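Local coordinates for YcaO (Methanopyrus kandleri, PDB 6CIB), which binds ADP and magnesium as a member of the ATP-dependent YcaO family and probably takes part in backbone thioamidation of ribosomal peptides, at residues V80-I91 / D336-V346. Numbering follows the deposited sequence.
Sequences VERAAAEPREEI and DLTLENLDVPV. With MG (magnesium ion), chain H; ADP (adenosine-5'-diphosphate), chain G.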
loop_
_atom_site.group_PDB
_atom_site.type_symbol
_atom_site.label_atom_id
_atom_site.label_comp_id
_atom_site.label_asym_id
_atom_site.label_seq_id
_atom_site.Cartn_x
_atom_site.Cartn_y
_atom_site.Cartn_z
ATOM N N VAL A 80 12.703 -6.542 -2.409
ATOM C CA VAL A 80 13.184 -7.012 -1.103
ATOM C C VAL A 80 12.023 -7.488 -0.215
ATOM O O VAL A 80 12.086 -8.594 0.332
ATOM C CB VAL A 80 14.065 -5.954 -0.376
ATOM C CG1 VAL A 80 14.305 -6.336 1.082
ATOM C CG2 VAL A 80 15.417 -5.803 -1.067
ATOM N N GLU A 81 10.966 -6.672 -0.099
ATOM C CA GLU A 81 9.801 -7.043 0.699
ATOM C C GLU A 81 9.157 -8.346 0.211
ATOM O O GLU A 81 8.733 -9.160 1.031
ATOM C CB GLU A 81 8.772 -5.895 0.813
ATOM C CG GLU A 81 7.926 -5.641 -0.421
ATOM C CD GLU A 81 6.770 -4.690 -0.182
ATOM O OE1 GLU A 81 7.002 -3.570 0.302
ATOM O OE2 GLU A 81 5.617 -5.053 -0.506
ATOM N N ARG A 82 9.101 -8.542 -1.111
ATOM C CA ARG A 82 8.524 -9.761 -1.685
ATOM C C ARG A 82 9.354 -11.009 -1.368
ATOM O O ARG A 82 8.787 -12.064 -1.077
ATOM C CB ARG A 82 8.268 -9.617 -3.194
ATOM C CG ARG A 82 7.157 -8.635 -3.559
ATOM C CD ARG A 82 5.778 -9.078 -3.074
ATOM N NE ARG A 82 5.250 -10.189 -3.879
ATOM C CZ ARG A 82 4.509 -10.043 -4.977
ATOM N NH1 ARG A 82 4.187 -8.831 -5.412
ATOM N NH2 ARG A 82 4.088 -11.111 -5.637
ATOM N N ALA A 83 10.680 -10.881 -1.395
ATOM C CA ALA A 83 11.567 -11.981 -0.995
ATOM C C ALA A 83 11.421 -12.304 0.495
ATOM O O ALA A 83 11.382 -13.473 0.881
ATOM C CB ALA A 83 13.008 -11.668 -1.343
ATOM N N ALA A 84 11.317 -11.260 1.319
ATOM C CA ALA A 84 11.096 -11.406 2.760
ATOM C C ALA A 84 9.765 -12.079 3.105
ATOM O O ALA A 84 9.686 -12.818 4.086
ATOM C CB ALA A 84 11.194 -10.053 3.446
ATOM N N ALA A 85 8.741 -11.824 2.292
ATOM C CA ALA A 85 7.392 -12.343 2.499
ATOM C C ALA A 85 7.222 -13.813 2.121
ATOM O O ALA A 85 6.215 -14.429 2.486
ATOM C CB ALA A 85 6.377 -11.502 1.733
ATOM N N GLU A 86 8.181 -14.361 1.371
ATOM C CA GLU A 86 8.154 -15.774 1.006
ATOM C C GLU A 86 8.199 -16.645 2.274
ATOM O O GLU A 86 8.942 -16.318 3.216
ATOM C CB GLU A 86 9.282 -16.116 0.017
ATOM C CG GLU A 86 8.991 -15.612 -1.392
ATOM C CD GLU A 86 10.117 -15.825 -2.402
ATOM O OE1 GLU A 86 11.170 -16.424 -2.085
ATOM O OE2 GLU A 86 9.927 -15.386 -3.548
ATOM N N PRO A 87 7.377 -17.720 2.321
ATOM C CA PRO A 87 7.273 -18.590 3.500
ATOM C C PRO A 87 8.623 -19.002 4.062
ATOM O O PRO A 87 9.522 -19.389 3.310
ATOM C CB PRO A 87 6.517 -19.805 2.973
ATOM C CG PRO A 87 5.645 -19.242 1.917
ATOM C CD PRO A 87 6.443 -18.147 1.258
ATOM N N ARG A 88 8.759 -18.886 5.378
ATOM C CA ARG A 88 10.014 -19.168 6.036
ATOM C C ARG A 88 9.731 -20.046 7.244
ATOM O O ARG A 88 9.107 -19.603 8.223
ATOM C CB ARG A 88 10.708 -17.867 6.433
ATOM C CG ARG A 88 12.125 -17.740 5.907
ATOM C CD ARG A 88 12.796 -16.496 6.460
ATOM N NE ARG A 88 12.103 -15.279 6.045
ATOM C CZ ARG A 88 12.069 -14.145 6.736
ATOM N NH1 ARG A 88 12.686 -14.040 7.905
ATOM N NH2 ARG A 88 11.405 -13.105 6.254
ATOM N N GLU A 89 10.179 -21.299 7.149
ATOM C CA GLU A 89 9.964 -22.314 8.185
ATOM C C GLU A 89 10.656 -21.941 9.501
ATOM O O GLU A 89 10.179 -22.302 10.576
ATOM C CB GLU A 89 10.420 -23.687 7.672
ATOM C CG GLU A 89 9.898 -24.893 8.441
ATOM C CD GLU A 89 8.381 -25.051 8.437
ATOM O OE1 GLU A 89 7.709 -24.818 7.408
ATOM O OE2 GLU A 89 7.855 -25.441 9.490
ATOM N N GLU A 90 11.756 -21.194 9.384
ATOM C CA GLU A 90 12.498 -20.593 10.501
ATOM C C GLU A 90 11.611 -19.964 11.580
ATOM O O GLU A 90 11.859 -20.153 12.775
ATOM C CB GLU A 90 13.443 -19.506 9.972
ATOM C CG GLU A 90 14.638 -20.002 9.172
ATOM C CD GLU A 90 15.812 -20.393 10.057
ATOM O OE1 GLU A 90 16.766 -19.590 10.166
ATOM O OE2 GLU A 90 15.778 -21.497 10.648
ATOM N N ILE A 91 10.589 -19.222 11.147
ATOM C CA ILE A 91 9.755 -18.424 12.054
ATOM C C ILE A 91 8.329 -18.957 12.197
ATOM O O ILE A 91 7.490 -18.307 12.818
ATOM C CB ILE A 91 9.759 -16.909 11.687
ATOM C CG1 ILE A 91 9.178 -16.676 10.272
ATOM C CG2 ILE A 91 11.158 -16.317 11.877
ATOM C CD1 ILE A 91 8.881 -15.232 9.922
ATOM N N ASP A 336 7.470 -9.190 12.342
ATOM C CA ASP A 336 8.818 -8.952 11.829
ATOM C C ASP A 336 9.152 -9.947 10.711
ATOM O O ASP A 336 9.050 -11.160 10.908
ATOM C CB ASP A 336 9.822 -9.087 12.980
ATOM C CG ASP A 336 11.197 -8.517 12.650
ATOM O OD1 ASP A 336 11.491 -8.201 11.478
ATOM O OD2 ASP A 336 12.007 -8.388 13.587
ATOM N N LEU A 337 9.542 -9.426 9.542
ATOM C CA LEU A 337 9.926 -10.269 8.400
ATOM C C LEU A 337 11.350 -10.027 7.887
ATOM O O LEU A 337 11.718 -10.507 6.810
ATOM C CB LEU A 337 8.899 -10.144 7.255
ATOM C CG LEU A 337 7.536 -10.825 7.465
ATOM C CD1 LEU A 337 6.573 -10.490 6.335
ATOM C CD2 LEU A 337 7.679 -12.333 7.607
ATOM N N THR A 338 12.135 -9.282 8.660
ATOM C CA THR A 338 13.547 -9.029 8.384
ATOM C C THR A 338 14.272 -10.352 8.120
ATOM O O THR A 338 14.218 -11.266 8.928
ATOM C CB THR A 338 14.201 -8.277 9.567
ATOM O OG1 THR A 338 13.437 -7.094 9.854
ATOM C CG2 THR A 338 15.658 -7.893 9.266
ATOM N N LEU A 339 14.900 -10.458 6.957
ATOM C CA LEU A 339 15.742 -11.611 6.646
ATOM C C LEU A 339 17.058 -11.480 7.395
ATOM O O LEU A 339 17.591 -10.382 7.518
ATOM C CB LEU A 339 15.981 -11.728 5.134
ATOM C CG LEU A 339 14.843 -12.282 4.274
ATOM C CD1 LEU A 339 14.945 -11.757 2.851
ATOM C CD2 LEU A 339 14.828 -13.803 4.287
ATOM N N GLU A 340 17.554 -12.597 7.921
ATOM C CA GLU A 340 18.825 -12.630 8.658
ATOM C C GLU A 340 20.007 -12.160 7.800
ATOM O O GLU A 340 20.776 -11.300 8.229
ATOM C CB GLU A 340 19.088 -14.031 9.234
ATOM C CG GLU A 340 18.036 -14.513 10.231
ATOM C CD GLU A 340 18.180 -15.981 10.624
ATOM O OE1 GLU A 340 18.723 -16.790 9.833
ATOM O OE2 GLU A 340 17.734 -16.333 11.737
ATOM N N ASN A 341 20.121 -12.707 6.586
ATOM C CA ASN A 341 21.216 -12.377 5.665
ATOM C C ASN A 341 21.154 -10.927 5.159
ATOM O O ASN A 341 22.120 -10.172 5.332
ATOM C CB ASN A 341 21.310 -13.391 4.509
ATOM C CG ASN A 341 20.007 -13.535 3.735
ATOM O OD1 ASN A 341 18.984 -13.958 4.279
ATOM N ND2 ASN A 341 20.044 -13.188 2.453
ATOM N N LEU A 342 20.026 -10.539 4.558
ATOM C CA LEU A 342 19.782 -9.142 4.192
ATOM C C LEU A 342 19.348 -8.406 5.442
ATOM O O LEU A 342 18.239 -8.619 5.935
ATOM C CB LEU A 342 18.662 -9.016 3.150
ATOM C CG LEU A 342 18.565 -9.810 1.852
ATOM C CD1 LEU A 342 17.274 -9.422 1.161
ATOM C CD2 LEU A 342 19.741 -9.525 0.942
ATOM N N ASP A 343 20.202 -7.538 5.964
ATOM C CA ASP A 343 19.829 -6.751 7.136
ATOM C C ASP A 343 18.922 -5.570 6.735
ATOM O O ASP A 343 19.304 -4.402 6.847
ATOM C CB ASP A 343 21.078 -6.307 7.913
ATOM C CG ASP A 343 20.756 -5.827 9.316
ATOM O OD1 ASP A 343 20.056 -6.550 10.062
ATOM O OD2 ASP A 343 21.211 -4.719 9.672
ATOM N N VAL A 344 17.731 -5.899 6.228
ATOM C CA VAL A 344 16.756 -4.903 5.767
ATOM C C VAL A 344 15.464 -5.109 6.547
ATOM O O VAL A 344 14.851 -6.172 6.441
ATOM C CB VAL A 344 16.446 -5.009 4.251
ATOM C CG1 VAL A 344 15.450 -3.935 3.834
ATOM C CG2 VAL A 344 17.714 -4.918 3.411
ATOM N N PRO A 345 15.053 -4.100 7.338
ATOM C CA PRO A 345 13.779 -4.174 8.055
ATOM C C PRO A 345 12.590 -4.357 7.111
ATOM O O PRO A 345 12.382 -3.540 6.209
ATOM C CB PRO A 345 13.699 -2.821 8.777
ATOM C CG PRO A 345 15.119 -2.393 8.938
ATOM C CD PRO A 345 15.831 -2.902 7.718
ATOM N N VAL A 346 11.858 -5.456 7.299
ATOM C CA VAL A 346 10.592 -5.710 6.594
ATOM C C VAL A 346 9.569 -6.109 7.647
ATOM O O VAL A 346 9.895 -6.845 8.588
ATOM C CB VAL A 346 10.703 -6.825 5.499
ATOM C CG1 VAL A 346 9.364 -7.048 4.786
ATOM C CG2 VAL A 346 11.773 -6.477 4.469
HETATM MG MG MG H . 4.329 -2.893 0.118
HETATM P PB ADP G . 4.165 1.477 -1.931
HETATM O O1B ADP G . 4.615 1.047 -0.550
HETATM O O2B ADP G . 2.832 2.198 -1.960
HETATM O O3B ADP G . 4.315 0.430 -3.009
HETATM P PA ADP G . 6.601 2.689 -2.942
HETATM O O1A ADP G . 7.123 4.070 -2.651
HETATM O O2A ADP G . 6.483 2.300 -4.391
HETATM O O3A ADP G . 5.158 2.702 -2.262
HETATM O "O5'" ADP G . 7.513 1.635 -2.141
HETATM C "C5'" ADP G . 7.716 0.250 -2.473
HETATM C "C4'" ADP G . 8.490 -0.434 -1.330
HETATM O "O4'" ADP G . 9.756 0.216 -1.137
HETATM C "C3'" ADP G . 7.790 -0.337 0.029
HETATM O "O3'" ADP G . 8.137 -1.477 0.839
HETATM C "C2'" ADP G . 8.387 0.913 0.648
HETATM O "O2'" ADP G . 8.280 0.928 2.068
HETATM C "C1'" ADP G . 9.829 0.846 0.155
HETATM N N9 ADP G . 10.462 2.174 -0.002
HETATM C C8 ADP G . 10.064 3.133 -0.858
HETATM N N7 ADP G . 10.849 4.230 -0.754
HETATM C C5 ADP G . 11.786 3.972 0.165
HETATM C C6 ADP G . 12.931 4.713 0.742
HETATM N N6 ADP G . 13.217 5.968 0.320
HETATM N N1 ADP G . 13.663 4.089 1.697
HETATM C C2 ADP G . 13.383 2.833 2.124
HETATM N N3 ADP G . 12.357 2.101 1.634
HETATM C C4 ADP G . 11.536 2.611 0.665
HETATM O O HOH W 1 12.008 -12.457 10.134
HETATM O O HOH W 2 4.099 -0.897 1.072
HETATM O O HOH W 3 4.512 -2.297 -2.050
HETATM O O HOH W 4 2.393 -3.948 -0.086
#
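The end of helix 68-85, which supplies Glu81 to the magnesium and ADP site, packs through Ala84 and Val80 against the loop joining antiparallel strands 332-336 and 346-351. Ala84 CB lies 3.8 Å from Val346 CG2 and also touches Leu337 O. Val80 and Val344 meet tip to tip: with each CG1 anti to its own backbone N (chi1 168° and -179°), the two methyls extend toward each other, Val80 CG1 to Val344 CG1 being 3.8 Å. Beyond the helix, Arg88, its chain bent at chi3 (-62°), brings the guanidinium edge to the carbonyls of Ala84 and Leu337. Arg88 NH2 donates to Ala84 O (2.8 Å), in the carbonyl plane on a lone pair, and to Leu337 O (2.7 Å), which it meets from above the carbonyl plane. NH1 adds a weak bond to Thr338 O, reinforced by a water linking the two, and Leu339 CD2 lies over one guanidinium face, offset toward its rim, 3.6 Å from Arg88 NE. A leucine in place of Arg88 would probably leave the carbonyls of Ala84 and Leu337 without their shared donor and lose the polar link between helix end and loop. Glu81 OE2 binds magnesium at 2.6 Å, and Glu81 CB lies 4.2 Å from Val346 CG1; apolar packing thus reaches the metal-binding residue, while one cationic group joins helix end and loop.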